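Peptidyl tryptophan dihydroxylase (Pseudomonas putida, PDB 7CTQ) acts as an FAD-dependent monooxygenase that dihydroxylates a peptidyl tryptophan, a step essential for building a tryptophylquinone cofactor. Local coordinates at residues A13-A18 with L98-L102; V164-A168 with F229-A233; S280-Q284 with F305-I310; A318-D323 with W343-L349; A374-V378 with L394-R399. All blocks are in the same frame, centred on the assembly; numbering follows the deposited sequence.

Interaction 1: residues A13-A18 with L98-L102. With FAD (flavin-adenine dinucleotide), chain C.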
# COMPACT_ATOMS: atom_id res chain seq x y z
N ALA A 13 -0.15 12.13 8.17
CA ALA A 13 0.89 12.59 7.27
C ALA A 13 1.93 11.51 7.03
O ALA A 13 3.14 11.78 7.06
CB ALA A 13 1.56 13.86 7.81
N GLY A 14 1.48 10.28 6.80
CA GLY A 14 2.36 9.25 6.31
C GLY A 14 2.50 9.37 4.81
O GLY A 14 2.02 10.33 4.20
N PRO A 15 3.14 8.38 4.19
CA PRO A 15 3.30 8.42 2.72
C PRO A 15 2.00 8.67 1.97
O PRO A 15 1.97 9.45 1.01
CB PRO A 15 3.88 7.04 2.39
CG PRO A 15 4.44 6.53 3.66
CD PRO A 15 3.66 7.13 4.77
N ALA A 16 0.90 8.05 2.41
CA ALA A 16 -0.34 8.12 1.64
C ALA A 16 -1.01 9.49 1.77
O ALA A 16 -1.42 10.09 0.77
CB ALA A 16 -1.28 7.00 2.08
N GLY A 17 -1.16 9.98 3.00
CA GLY A 17 -1.73 11.31 3.18
C GLY A 17 -0.90 12.38 2.52
O GLY A 17 -1.43 13.27 1.83
N ALA A 18 0.43 12.31 2.68
CA ALA A 18 1.32 13.28 2.05
C ALA A 18 1.18 13.25 0.53
O ALA A 18 1.03 14.29 -0.11
CB ALA A 18 2.77 13.00 2.45
N LEU A 98 8.60 14.25 6.15
CA LEU A 98 7.48 14.41 5.23
C LEU A 98 6.83 15.78 5.37
O LEU A 98 6.33 16.33 4.38
CB LEU A 98 6.44 13.31 5.45
CG LEU A 98 6.73 11.92 4.87
CD1 LEU A 98 5.67 10.91 5.28
CD2 LEU A 98 6.86 11.98 3.35
N ARG A 99 6.85 16.35 6.57
CA ARG A 99 6.18 17.63 6.78
C ARG A 99 6.87 18.76 6.01
O ARG A 99 6.20 19.71 5.60
CB ARG A 99 6.13 17.96 8.27
CG ARG A 99 6.22 16.74 9.18
CD ARG A 99 5.06 15.79 8.97
NE ARG A 99 4.01 15.99 9.96
CZ ARG A 99 4.08 15.55 11.21
NH1 ARG A 99 5.14 14.87 11.63
NH2 ARG A 99 3.08 15.77 12.05
N ASP A 100 8.19 18.67 5.82
CA ASP A 100 8.91 19.68 5.05
C ASP A 100 8.43 19.70 3.61
O ASP A 100 8.18 20.77 3.04
CB ASP A 100 10.42 19.43 5.10
CG ASP A 100 10.96 19.35 6.52
OD1 ASP A 100 10.20 19.66 7.46
OD2 ASP A 100 12.14 18.96 6.69
N ASP A 101 8.32 18.52 2.99
CA ASP A 101 7.87 18.45 1.61
C ASP A 101 6.45 18.97 1.46
O ASP A 101 6.11 19.55 0.42
CB ASP A 101 7.96 17.01 1.10
CG ASP A 101 9.35 16.43 1.30
OD1 ASP A 101 9.88 16.54 2.43
OD2 ASP A 101 9.90 15.86 0.33
N LEU A 102 5.61 18.79 2.48
CA LEU A 102 4.26 19.32 2.41
C LEU A 102 4.26 20.85 2.46
O LEU A 102 3.65 21.51 1.61
CB LEU A 102 3.41 18.73 3.54
CG LEU A 102 3.11 17.23 3.38
CD1 LEU A 102 2.70 16.59 4.71
CD2 LEU A 102 2.05 16.99 2.31
PA FAD C . 1.15 5.65 8.04
O1A FAD C . 2.50 5.62 7.42
O2A FAD C . 1.01 4.71 9.22
O5B FAD C . 0.77 7.13 8.35
C5B FAD C . -0.27 7.46 9.29
C4B FAD C . 0.12 8.78 9.92
O4B FAD C . -1.00 9.27 10.70
C3B FAD C . 1.32 8.74 10.86
O3B FAD C . 2.12 9.91 10.70
C2B FAD C . 0.68 8.64 12.25
O2B FAD C . 1.46 9.23 13.28
C1B FAD C . -0.58 9.49 12.03
N9A FAD C . -1.70 9.24 12.92
C8A FAD C . -2.16 8.06 13.43
N7A FAD C . -3.21 8.16 14.20
C5A FAD C . -3.44 9.53 14.23
C6A FAD C . -4.41 10.31 14.89
N6A FAD C . -5.36 9.82 15.69
N1A FAD C . -4.37 11.66 14.71
C2A FAD C . -3.42 12.17 13.92
N3A FAD C . -2.46 11.52 13.25
C4A FAD C . -2.53 10.20 13.44
N1 FAD C . 6.50 -0.95 4.42
C2 FAD C . 7.68 -0.94 3.73
O2 FAD C . 7.82 -0.30 2.69
N3 FAD C . 8.76 -1.66 4.21
C4 FAD C . 8.78 -2.41 5.37
O4 FAD C . 9.81 -2.99 5.70
C4X FAD C . 7.53 -2.41 6.09
N5 FAD C . 7.46 -3.11 7.20
C5X FAD C . 6.26 -3.12 7.89
C6 FAD C . 6.16 -3.86 9.07
C7 FAD C . 4.98 -3.91 9.79
C7M FAD C . 4.91 -4.72 11.06
C8 FAD C . 3.85 -3.21 9.33
C8M FAD C . 2.56 -3.24 10.09
C9 FAD C . 3.94 -2.46 8.16
C9A FAD C . 5.13 -2.42 7.43
N10 FAD C . 5.25 -1.66 6.25
C10 FAD C . 6.44 -1.65 5.54
C1' FAD C . 4.10 -0.95 5.70
C2' FAD C . 4.14 0.56 5.90
O2' FAD C . 4.41 0.90 7.26
C3' FAD C . 2.79 1.13 5.48
O3' FAD C . 2.44 0.55 4.23
C4' FAD C . 2.72 2.65 5.33
O4' FAD C . 3.42 3.30 6.40
C5' FAD C . 1.29 3.12 5.28
O5' FAD C . 1.28 4.52 4.94
P FAD C . 0.12 5.45 5.41
O1P FAD C . -1.17 4.88 4.80
O2P FAD C . 0.44 6.87 5.11
O3P FAD C . 0.06 5.20 6.97
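Leu98 and Ala13 meet where helix 91-104 backs the turn that holds the flavin dinucleotide. The leucine CB stands 4.0 Å from Ala13 O. CG lies beside the backbone N (chi1 -78°), and with chi2 at 175° the two methyls part company. CD1 presses on the turn itself, 3.2 Å from Ala13 O and 3.6 Å from Gly14 C, and it also reaches the ring of Pro15. CD2 heads for the first turn of helix 15-27, where it comes within 4.3 Å of Ala18 CB. One helical turn further on, Leu102 CD2 packs on the same methyl, at 4.1 Å from Ala18 CB, while Arg99 passes Ala13 CB with its CD and NE before its NH1 bonds to Trp37 O. On the cofactor side, Ala16 N donates to FAD O2P over 3.0 Å at 160°, and a side chain on Gly14 would collide with the phosphate ester oxygen O5B. Strand, glycine-rich turn and helix fit the GxGxxG pattern of a Rossmann-type dinucleotide fold. No hydrogen bond joins the two segments, and Ala13 O is buried without a partner. The contact therefore relies on close apolar packing, which leaves the Ala16 amide to meet the pyrophosphate, whose negative charge the helix start is likely to offset in part.

Interaction 2: residues V164-A168 with F229-A233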
# COMPACT_ATOMS: atom_id res chain seq x y z
N VAL A 164 12.99 -3.27 20.29
CA VAL A 164 13.80 -2.11 19.94
C VAL A 164 14.76 -1.85 21.09
O VAL A 164 14.34 -1.80 22.25
CB VAL A 164 12.93 -0.87 19.68
CG1 VAL A 164 13.81 0.33 19.43
CG2 VAL A 164 11.99 -1.10 18.50
N TRP A 165 16.04 -1.69 20.77
CA TRP A 165 17.04 -1.44 21.81
C TRP A 165 18.23 -0.72 21.18
O TRP A 165 18.28 -0.49 19.97
CB TRP A 165 17.47 -2.75 22.48
CG TRP A 165 18.23 -3.68 21.60
CD1 TRP A 165 19.58 -3.89 21.61
CD2 TRP A 165 17.70 -4.54 20.59
NE1 TRP A 165 19.93 -4.83 20.67
CE2 TRP A 165 18.79 -5.24 20.03
CE3 TRP A 165 16.41 -4.78 20.10
CZ2 TRP A 165 18.63 -6.17 18.99
CZ3 TRP A 165 16.25 -5.70 19.07
CH2 TRP A 165 17.35 -6.39 18.53
N GLN A 166 19.20 -0.37 22.03
CA GLN A 166 20.37 0.40 21.63
C GLN A 166 21.62 -0.45 21.75
O GLN A 166 21.79 -1.20 22.72
CB GLN A 166 20.50 1.66 22.50
CG GLN A 166 21.68 2.56 22.15
CD GLN A 166 21.49 3.31 20.85
OE1 GLN A 166 20.44 3.91 20.61
NE2 GLN A 166 22.51 3.28 19.99
N ALA A 167 22.50 -0.34 20.76
CA ALA A 167 23.76 -1.08 20.77
C ALA A 167 24.86 -0.13 20.31
O ALA A 167 24.66 1.08 20.20
CB ALA A 167 23.67 -2.33 19.89
N ALA A 168 26.04 -0.71 20.02
CA ALA A 168 27.20 0.09 19.63
C ALA A 168 27.03 0.61 18.21
O ALA A 168 26.68 -0.17 17.31
CB ALA A 168 28.48 -0.74 19.73
N PHE A 229 24.09 -8.66 16.14
CA PHE A 229 23.99 -7.78 17.30
C PHE A 229 24.98 -8.23 18.37
O PHE A 229 24.92 -9.37 18.83
CB PHE A 229 22.57 -7.76 17.87
CG PHE A 229 21.51 -7.42 16.86
CD1 PHE A 229 21.26 -6.10 16.53
CD2 PHE A 229 20.77 -8.41 16.25
CE1 PHE A 229 20.28 -5.77 15.61
CE2 PHE A 229 19.79 -8.10 15.32
CZ PHE A 229 19.54 -6.77 15.00
N ASP A 230 25.87 -7.33 18.76
CA ASP A 230 26.77 -7.62 19.87
C ASP A 230 26.02 -7.54 21.20
O ASP A 230 25.95 -8.51 21.95
CB ASP A 230 27.97 -6.66 19.84
CG ASP A 230 28.53 -6.48 18.44
OD1 ASP A 230 28.59 -7.47 17.68
OD2 ASP A 230 28.89 -5.34 18.08
N ALA A 231 25.44 -6.37 21.49
CA ALA A 231 24.53 -6.22 22.62
C ALA A 231 23.11 -6.49 22.17
O ALA A 231 22.64 -5.89 21.20
CB ALA A 231 24.63 -4.81 23.20
N ARG A 232 22.41 -7.38 22.88
CA ARG A 232 21.06 -7.76 22.51
C ARG A 232 19.98 -7.17 23.42
O ARG A 232 18.81 -7.12 23.00
CB ARG A 232 20.93 -9.29 22.49
CG ARG A 232 21.75 -9.94 21.37
CD ARG A 232 21.75 -11.45 21.53
NE ARG A 232 22.60 -11.86 22.64
CZ ARG A 232 22.69 -13.11 23.10
NH1 ARG A 232 21.98 -14.08 22.55
NH2 ARG A 232 23.50 -13.38 24.12
N ALA A 233 20.33 -6.71 24.62
CA ALA A 233 19.37 -6.16 25.58
C ALA A 233 18.14 -7.06 25.73
O ALA A 233 16.99 -6.62 25.66
CB ALA A 233 18.95 -4.74 25.20
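The indole of Trp165 has a backbone carbonyl over one face and another at its edge. Arg232 O sits over the face, 3.5 Å from Trp165 CE2 and displaced toward the rim. Ala231 O lies near the ring plane and accepts a hydrogen bond from Trp165 NE1, 3.0 Å long with an angle of 149° at the hydrogen. The benzene half of the indole then turns its edge to Phe229: CZ2 stands over the phenyl face, 3.6 Å from Phe229 CD1, in an inclined edge-to-face pair with centroids 5.0 Å apart and planes at 57°. Trp165 belongs to strand 158-166 of the large mixed beta-sheet, and the loop 229-233 leads from helix 223-228 into strand 238-243, which pairs antiparallel with that same strand. The loop thus folds back over the strand it is about to join. Arg219 adds a cation-pi contact to the indole. CG of Trp165 stands between the backbone N and the carbonyl carbon (chi1 68°), a rotamer that swings the ring across the loop. Trp165 CB lies against Ala233 CB at 3.7 Å. Beyond the indole, the methyls of Ala167 and Ala231 face each other, with their CB atoms 4.2 Å apart.

Interaction 3: residues S280-Q284 with F305-I310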
# COMPACT_ATOMS: atom_id res chain seq x y z
N SER A 280 0.50 3.48 -4.09
CA SER A 280 -0.38 3.06 -5.19
C SER A 280 -1.84 3.34 -4.88
O SER A 280 -2.62 3.67 -5.78
CB SER A 280 -0.19 1.57 -5.47
OG SER A 280 1.15 1.32 -5.87
N SER A 281 -2.23 3.17 -3.62
CA SER A 281 -3.63 3.37 -3.26
C SER A 281 -4.01 4.84 -3.30
O SER A 281 -5.18 5.16 -3.49
CB SER A 281 -3.89 2.78 -1.87
OG SER A 281 -3.30 3.58 -0.86
N ALA A 282 -3.03 5.74 -3.14
CA ALA A 282 -3.29 7.17 -3.16
C ALA A 282 -3.06 7.80 -4.53
O ALA A 282 -3.43 8.96 -4.73
CB ALA A 282 -2.40 7.88 -2.13
N LEU A 283 -2.50 7.04 -5.48
CA LEU A 283 -2.06 7.62 -6.74
C LEU A 283 -3.21 8.31 -7.47
O LEU A 283 -3.04 9.42 -7.99
CB LEU A 283 -1.45 6.53 -7.63
CG LEU A 283 -0.94 6.98 -9.01
CD1 LEU A 283 0.35 7.80 -8.88
CD2 LEU A 283 -0.75 5.80 -9.98
N GLN A 284 -4.38 7.68 -7.53
CA GLN A 284 -5.50 8.28 -8.22
C GLN A 284 -6.57 8.80 -7.26
O GLN A 284 -7.67 9.17 -7.70
CB GLN A 284 -6.07 7.29 -9.25
CG GLN A 284 -5.03 7.05 -10.34
CD GLN A 284 -5.33 5.87 -11.27
OE1 GLN A 284 -6.35 5.20 -11.14
NE2 GLN A 284 -4.43 5.64 -12.22
N PHE A 305 -15.07 3.88 -8.86
CA PHE A 305 -13.70 3.86 -9.38
C PHE A 305 -12.70 3.61 -8.25
O PHE A 305 -11.79 2.77 -8.39
CB PHE A 305 -13.39 5.17 -10.11
CG PHE A 305 -12.06 5.16 -10.79
CD1 PHE A 305 -10.91 5.55 -10.10
CD2 PHE A 305 -11.94 4.72 -12.10
CE1 PHE A 305 -9.66 5.50 -10.70
CE2 PHE A 305 -10.69 4.68 -12.72
CZ PHE A 305 -9.55 5.06 -12.02
N HIS A 306 -12.85 4.30 -7.13
CA HIS A 306 -11.88 4.14 -6.04
C HIS A 306 -12.00 2.78 -5.36
O HIS A 306 -10.99 2.12 -5.11
CB HIS A 306 -12.04 5.27 -5.01
CG HIS A 306 -10.93 5.32 -4.01
ND1 HIS A 306 -9.62 5.54 -4.37
CD2 HIS A 306 -10.94 5.18 -2.66
CE1 HIS A 306 -8.86 5.52 -3.29
NE2 HIS A 306 -9.64 5.31 -2.24
N GLN A 307 -13.23 2.36 -5.03
CA GLN A 307 -13.42 1.07 -4.38
C GLN A 307 -12.81 -0.05 -5.19
O GLN A 307 -12.04 -0.87 -4.68
CB GLN A 307 -14.91 0.79 -4.18
CG GLN A 307 -15.57 1.53 -3.05
CD GLN A 307 -17.05 1.70 -3.30
OE1 GLN A 307 -17.74 0.77 -3.73
NE2 GLN A 307 -17.55 2.91 -3.09
N GLN A 308 -13.15 -0.12 -6.48
CA GLN A 308 -12.71 -1.23 -7.30
C GLN A 308 -11.20 -1.21 -7.54
O GLN A 308 -10.56 -2.27 -7.56
CB GLN A 308 -13.49 -1.22 -8.62
CG GLN A 308 -14.99 -1.41 -8.38
CD GLN A 308 -15.76 -1.52 -9.67
OE1 GLN A 308 -15.44 -0.86 -10.65
NE2 GLN A 308 -16.77 -2.38 -9.69
N ARG A 309 -10.61 -0.02 -7.71
CA ARG A 309 -9.15 0.06 -7.79
C ARG A 309 -8.51 -0.46 -6.50
O ARG A 309 -7.59 -1.28 -6.54
CB ARG A 309 -8.71 1.50 -8.08
CG ARG A 309 -7.19 1.70 -7.93
CD ARG A 309 -6.71 3.10 -8.39
NE ARG A 309 -5.30 3.33 -8.05
CZ ARG A 309 -4.27 2.84 -8.76
NH1 ARG A 309 -4.50 2.11 -9.84
NH2 ARG A 309 -3.02 3.09 -8.39
N ILE A 310 -8.99 0.02 -5.34
CA ILE A 310 -8.40 -0.39 -4.07
C ILE A 310 -8.50 -1.91 -3.89
O ILE A 310 -7.55 -2.56 -3.44
CB ILE A 310 -9.09 0.35 -2.90
CG1 ILE A 310 -8.78 1.85 -2.93
CG2 ILE A 310 -8.68 -0.25 -1.58
CD1 ILE A 310 -7.31 2.17 -3.02
O HOH W 1 -5.40 5.36 -6.28
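Ser281 and Ile310 bring helix 274-282 and the long helix 299-327 to 6.1 Å between their CA atoms, just before Gln284 takes the N-cap position of helix 285-294. At this junction of three helices the reach is made by Arg309, extended from CG to NE with CG opposite its own backbone N (chi1 170°). Its NH2 donates to Ser280 O over 2.7 Å at 147°. Arg309 NE donates a hydrogen bond to a water 2.7 Å away, which also accepts from Gln284 N and donates to Ser280 O. With a methionine here, Ser280 O would probably lose its charged donor and the water one of the groups that fix it. On the apolar side, Ile310 CD1 packs on Ser281 CB at 3.7 Å, while His306 NE2 bonds to Arg259 O. The Gln284 amide lies over one guanidinium face of Arg309, its plane 31° from parallel, and this delivers Gln284 OE1 into the plane of the Phe305 ring, 3.3 Å from the edge carbon CZ.

Interaction 4: residues A318-D323 with W343-L349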
# COMPACT_ATOMS: atom_id res chain seq x y z
N ALA A 318 -1.69 -8.94 -2.25
CA ALA A 318 -1.85 -10.14 -1.43
C ALA A 318 -1.27 -11.37 -2.13
O ALA A 318 -0.67 -12.23 -1.48
CB ALA A 318 -3.33 -10.37 -1.10
N ARG A 319 -1.48 -11.47 -3.44
CA ARG A 319 -0.97 -12.60 -4.20
C ARG A 319 0.54 -12.51 -4.39
O ARG A 319 1.22 -13.54 -4.43
CB ARG A 319 -1.65 -12.68 -5.56
CG ARG A 319 -3.11 -13.10 -5.47
CD ARG A 319 -3.81 -13.12 -6.85
NE ARG A 319 -5.22 -13.44 -6.67
CZ ARG A 319 -6.24 -12.65 -7.01
NH1 ARG A 319 -6.04 -11.46 -7.58
NH2 ARG A 319 -7.48 -13.06 -6.80
N ILE A 320 1.07 -11.30 -4.53
CA ILE A 320 2.51 -11.15 -4.60
C ILE A 320 3.14 -11.63 -3.31
O ILE A 320 4.14 -12.37 -3.32
CB ILE A 320 2.87 -9.69 -4.92
CG1 ILE A 320 2.58 -9.41 -6.39
CG2 ILE A 320 4.33 -9.41 -4.57
CD1 ILE A 320 2.79 -7.98 -6.80
N GLY A 321 2.54 -11.27 -2.17
CA GLY A 321 3.04 -11.74 -0.90
C GLY A 321 2.93 -13.25 -0.76
O GLY A 321 3.87 -13.91 -0.29
N ARG A 322 1.81 -13.81 -1.21
CA ARG A 322 1.62 -15.26 -1.19
C ARG A 322 2.76 -15.98 -1.90
O ARG A 322 3.28 -16.99 -1.41
CB ARG A 322 0.29 -15.62 -1.84
CG ARG A 322 0.13 -17.11 -2.16
CD ARG A 322 -0.87 -17.32 -3.28
NE ARG A 322 -0.32 -16.88 -4.55
CZ ARG A 322 -1.06 -16.59 -5.62
NH1 ARG A 322 -2.39 -16.70 -5.56
NH2 ARG A 322 -0.47 -16.18 -6.74
N ASP A 323 3.15 -15.48 -3.07
CA ASP A 323 4.22 -16.11 -3.84
C ASP A 323 5.55 -16.05 -3.10
O ASP A 323 6.37 -16.96 -3.22
CB ASP A 323 4.35 -15.44 -5.21
CG ASP A 323 3.17 -15.76 -6.12
OD1 ASP A 323 2.31 -16.55 -5.71
OD2 ASP A 323 3.10 -15.20 -7.24
N TRP A 343 -3.27 -18.19 0.54
CA TRP A 343 -4.13 -17.03 0.71
C TRP A 343 -3.66 -15.89 -0.19
O TRP A 343 -2.45 -15.66 -0.31
CB TRP A 343 -4.16 -16.55 2.17
CG TRP A 343 -5.22 -15.53 2.37
CD1 TRP A 343 -6.55 -15.77 2.63
CD2 TRP A 343 -5.08 -14.12 2.22
NE1 TRP A 343 -7.23 -14.57 2.69
CE2 TRP A 343 -6.35 -13.55 2.44
CE3 TRP A 343 -3.99 -13.28 1.95
CZ2 TRP A 343 -6.57 -12.17 2.39
CZ3 TRP A 343 -4.21 -11.91 1.91
CH2 TRP A 343 -5.49 -11.38 2.13
N PRO A 344 -4.58 -15.12 -0.83
CA PRO A 344 -6.05 -15.16 -0.77
C PRO A 344 -6.68 -16.33 -1.54
O PRO A 344 -7.79 -16.75 -1.21
CB PRO A 344 -6.45 -13.82 -1.39
CG PRO A 344 -5.35 -13.50 -2.34
CD PRO A 344 -4.10 -14.01 -1.68
N ASP A 345 -5.96 -16.84 -2.53
CA ASP A 345 -6.42 -17.96 -3.35
C ASP A 345 -5.19 -18.53 -4.06
O ASP A 345 -4.06 -18.17 -3.72
CB ASP A 345 -7.50 -17.50 -4.35
CG ASP A 345 -7.10 -16.21 -5.06
OD1 ASP A 345 -5.94 -16.13 -5.53
OD2 ASP A 345 -7.94 -15.29 -5.15
N MET A 346 -5.40 -19.37 -5.08
CA MET A 346 -4.28 -19.86 -5.87
C MET A 346 -4.25 -19.28 -7.28
O MET A 346 -3.59 -19.84 -8.16
CB MET A 346 -4.30 -21.39 -5.92
CG MET A 346 -3.87 -22.08 -4.63
SD MET A 346 -2.39 -21.41 -3.82
CE MET A 346 -1.17 -21.44 -5.13
N GLN A 347 -4.92 -18.16 -7.50
CA GLN A 347 -4.93 -17.56 -8.83
C GLN A 347 -3.56 -17.01 -9.19
O GLN A 347 -2.90 -16.36 -8.37
CB GLN A 347 -5.98 -16.45 -8.89
CG GLN A 347 -5.93 -15.60 -10.14
CD GLN A 347 -7.17 -14.75 -10.31
OE1 GLN A 347 -8.29 -15.21 -10.08
NE2 GLN A 347 -6.98 -13.48 -10.67
N ALA A 348 -3.11 -17.29 -10.41
CA ALA A 348 -1.85 -16.74 -10.89
C ALA A 348 -1.93 -15.21 -10.97
O ALA A 348 -3.01 -14.63 -11.09
CB ALA A 348 -1.48 -17.33 -12.25
N LEU A 349 -0.76 -14.56 -10.89
CA LEU A 349 -0.73 -13.10 -10.99
C LEU A 349 -1.17 -12.60 -12.36
O LEU A 349 -1.79 -11.53 -12.47
CB LEU A 349 0.66 -12.56 -10.67
CG LEU A 349 0.93 -12.04 -9.25
CD1 LEU A 349 -0.07 -10.96 -8.84
CD2 LEU A 349 0.92 -13.18 -8.25
O HOH W 2 1.66 -16.16 -9.26
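Arg319 grips the Asp345 carboxylate side-on, NE to OD1 at 3.0 Å and nearly straight (177°), NH2 to OD2 at 2.8 Å. Both oxygens use their syn lone pairs, and the two groups are almost coplanar. The Gln347 amide stacks on one face of this guanidinium, 10° from parallel. Arg322, bent at chi3 (71°), turns its end along the loop backbone: NH1 and NH2 both reach Gln347 O at 2.9 Å, and NH1 also bonds to Asp345 O at 2.9 Å from above the carbonyl plane. A second shell positions these groups. Asp323 OD1 receives Arg322 NE at 2.9 Å as well as NH2, fixing how the guanidinium is turned, and Asp345 OD1 accepts from Gln347 N, an Asx turn. Further out, Ala318 CB touches Trp343 CZ3, at 3.5 Å, and the ring of Pro344, which itself packs on the indole face and follows a cis peptide bond. Leu349 covers Arg319 CB and Ile320. The Asx turn is thus held on helix 299-327 by a salt-bridge network of Arg319, Arg322, Asp323 and Asp345.

Interaction 5: residues A374-V378 with L394-R399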
# COMPACT_ATOMS: atom_id res chain seq x y z
N ALA A 374 -17.62 5.14 -19.67
CA ALA A 374 -17.51 4.86 -21.09
C ALA A 374 -17.65 3.37 -21.29
O ALA A 374 -17.47 2.58 -20.36
CB ALA A 374 -16.17 5.35 -21.67
N GLU A 375 -18.03 2.99 -22.51
CA GLU A 375 -17.99 1.59 -22.90
C GLU A 375 -16.54 1.14 -22.93
O GLU A 375 -15.71 1.74 -23.63
CB GLU A 375 -18.66 1.39 -24.26
CG GLU A 375 -20.18 1.49 -24.21
CD GLU A 375 -20.86 0.67 -25.30
OE1 GLU A 375 -22.10 0.51 -25.23
OE2 GLU A 375 -20.17 0.20 -26.24
N VAL A 376 -16.21 0.13 -22.14
CA VAL A 376 -14.87 -0.43 -22.10
C VAL A 376 -15.00 -1.91 -22.38
O VAL A 376 -16.11 -2.45 -22.43
CB VAL A 376 -14.15 -0.18 -20.75
CG1 VAL A 376 -14.12 1.33 -20.45
CG2 VAL A 376 -14.88 -0.92 -19.65
N VAL A 377 -13.87 -2.57 -22.56
CA VAL A 377 -13.85 -4.01 -22.82
C VAL A 377 -13.35 -4.72 -21.57
O VAL A 377 -12.22 -4.48 -21.14
CB VAL A 377 -12.99 -4.35 -24.04
CG1 VAL A 377 -12.99 -5.87 -24.26
CG2 VAL A 377 -13.53 -3.60 -25.27
N VAL A 378 -14.22 -5.55 -20.97
CA VAL A 378 -13.90 -6.27 -19.74
C VAL A 378 -13.37 -7.64 -20.12
O VAL A 378 -13.99 -8.36 -20.92
CB VAL A 378 -15.14 -6.39 -18.83
CG1 VAL A 378 -14.87 -7.32 -17.62
CG2 VAL A 378 -15.59 -5.00 -18.36
N LEU A 394 -11.56 0.57 -27.76
CA LEU A 394 -11.68 -0.84 -28.11
C LEU A 394 -13.12 -1.35 -28.17
O LEU A 394 -13.39 -2.30 -28.90
CB LEU A 394 -10.90 -1.68 -27.11
CG LEU A 394 -9.42 -1.37 -26.99
CD1 LEU A 394 -8.84 -2.17 -25.83
CD2 LEU A 394 -8.69 -1.69 -28.29
N ALA A 395 -14.03 -0.77 -27.39
CA ALA A 395 -15.40 -1.30 -27.38
C ALA A 395 -16.06 -1.32 -28.76
O ALA A 395 -16.74 -2.32 -29.06
CB ALA A 395 -16.26 -0.50 -26.38
N PRO A 396 -15.91 -0.31 -29.62
CA PRO A 396 -16.53 -0.42 -30.96
C PRO A 396 -15.99 -1.60 -31.76
O PRO A 396 -16.77 -2.37 -32.35
CB PRO A 396 -16.19 0.92 -31.62
CG PRO A 396 -15.97 1.86 -30.48
CD PRO A 396 -15.30 1.02 -29.42
N ALA A 397 -14.67 -1.77 -31.78
CA ALA A 397 -14.08 -2.91 -32.47
C ALA A 397 -14.60 -4.23 -31.91
O ALA A 397 -14.99 -5.12 -32.67
CB ALA A 397 -12.55 -2.84 -32.36
N VAL A 398 -14.64 -4.36 -30.58
CA VAL A 398 -15.04 -5.64 -29.99
C VAL A 398 -16.52 -5.90 -30.21
O VAL A 398 -16.94 -7.04 -30.44
CB VAL A 398 -14.67 -5.68 -28.49
CG1 VAL A 398 -15.27 -6.91 -27.83
CG2 VAL A 398 -13.15 -5.66 -28.31
N ARG A 399 -17.35 -4.85 -30.14
CA ARG A 399 -18.74 -4.99 -30.54
C ARG A 399 -18.84 -5.54 -31.96
O ARG A 399 -19.55 -6.53 -32.21
CB ARG A 399 -19.46 -3.63 -30.44
CG ARG A 399 -20.08 -3.34 -29.08
CD ARG A 399 -20.79 -1.99 -29.12
NE ARG A 399 -21.61 -1.73 -27.93
CZ ARG A 399 -22.82 -2.25 -27.72
NH1 ARG A 399 -23.36 -3.08 -28.60
NH2 ARG A 399 -23.48 -1.93 -26.61
O HOH W 3 -13.62 0.79 -25.20
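Glu375 and Arg399 supply the charged part of this contact. The arginine offers NE and NH2 side-on, one to each carboxylate oxygen: NE meets Glu375 OE2 at 2.9 Å and 165°, on its syn lone pair, and NH2 meets OE1 at 3.1 Å. Carboxylate and guanidinium are nearly coplanar, although the two side chains cross at about a right angle. With an alanine in place of Glu375, the Arg399 guanidinium would probably be left without its mate and free to swing. The apolar part lies on the same side of the strand. Val377 has CG1 opposite its backbone N (chi1 179°), which leaves CG2 to press into the start of the helix, 3.7 Å from Leu394 CB and 3.7 Å from Val398 CG2, the two valines meeting tip to tip. Ala395 CB fits against Glu375 CB at 3.7 Å. Water supplies the third kind of link: one molecule donates to Glu375 O and accepts from Ala395 N, 2.7 Å from that nitrogen. The helix crosses the strand at 60°, the axes 8.0 Å apart; strand 359-367 is the strand's partner in a two-stranded antiparallel sheet, and Trp425 of helix 416-428 packs on both Val377 and Leu394.

In the fold
Read from the N terminus, the five contacts follow one another in series; none nests within or crosses another. Interaction 1 closes the longest loop, returning helix 91-104 to the dinucleotide turn. Interaction 2 opens next, far out on the large mixed sheet, where a helix-to-strand loop folds over strand 158-166. Interaction 3 brings the chain back to the core and touches interaction 1, with Ala16 O 3.8 Å from Ala282 CB. Helix 299-327 then links interactions 3 and 4, whose nearest atoms are about 9 Å apart, and carries the chain to the loop 343-349. Interaction 5 closes a short loop near the C terminus, its centre about 60 Å from that of interaction 2.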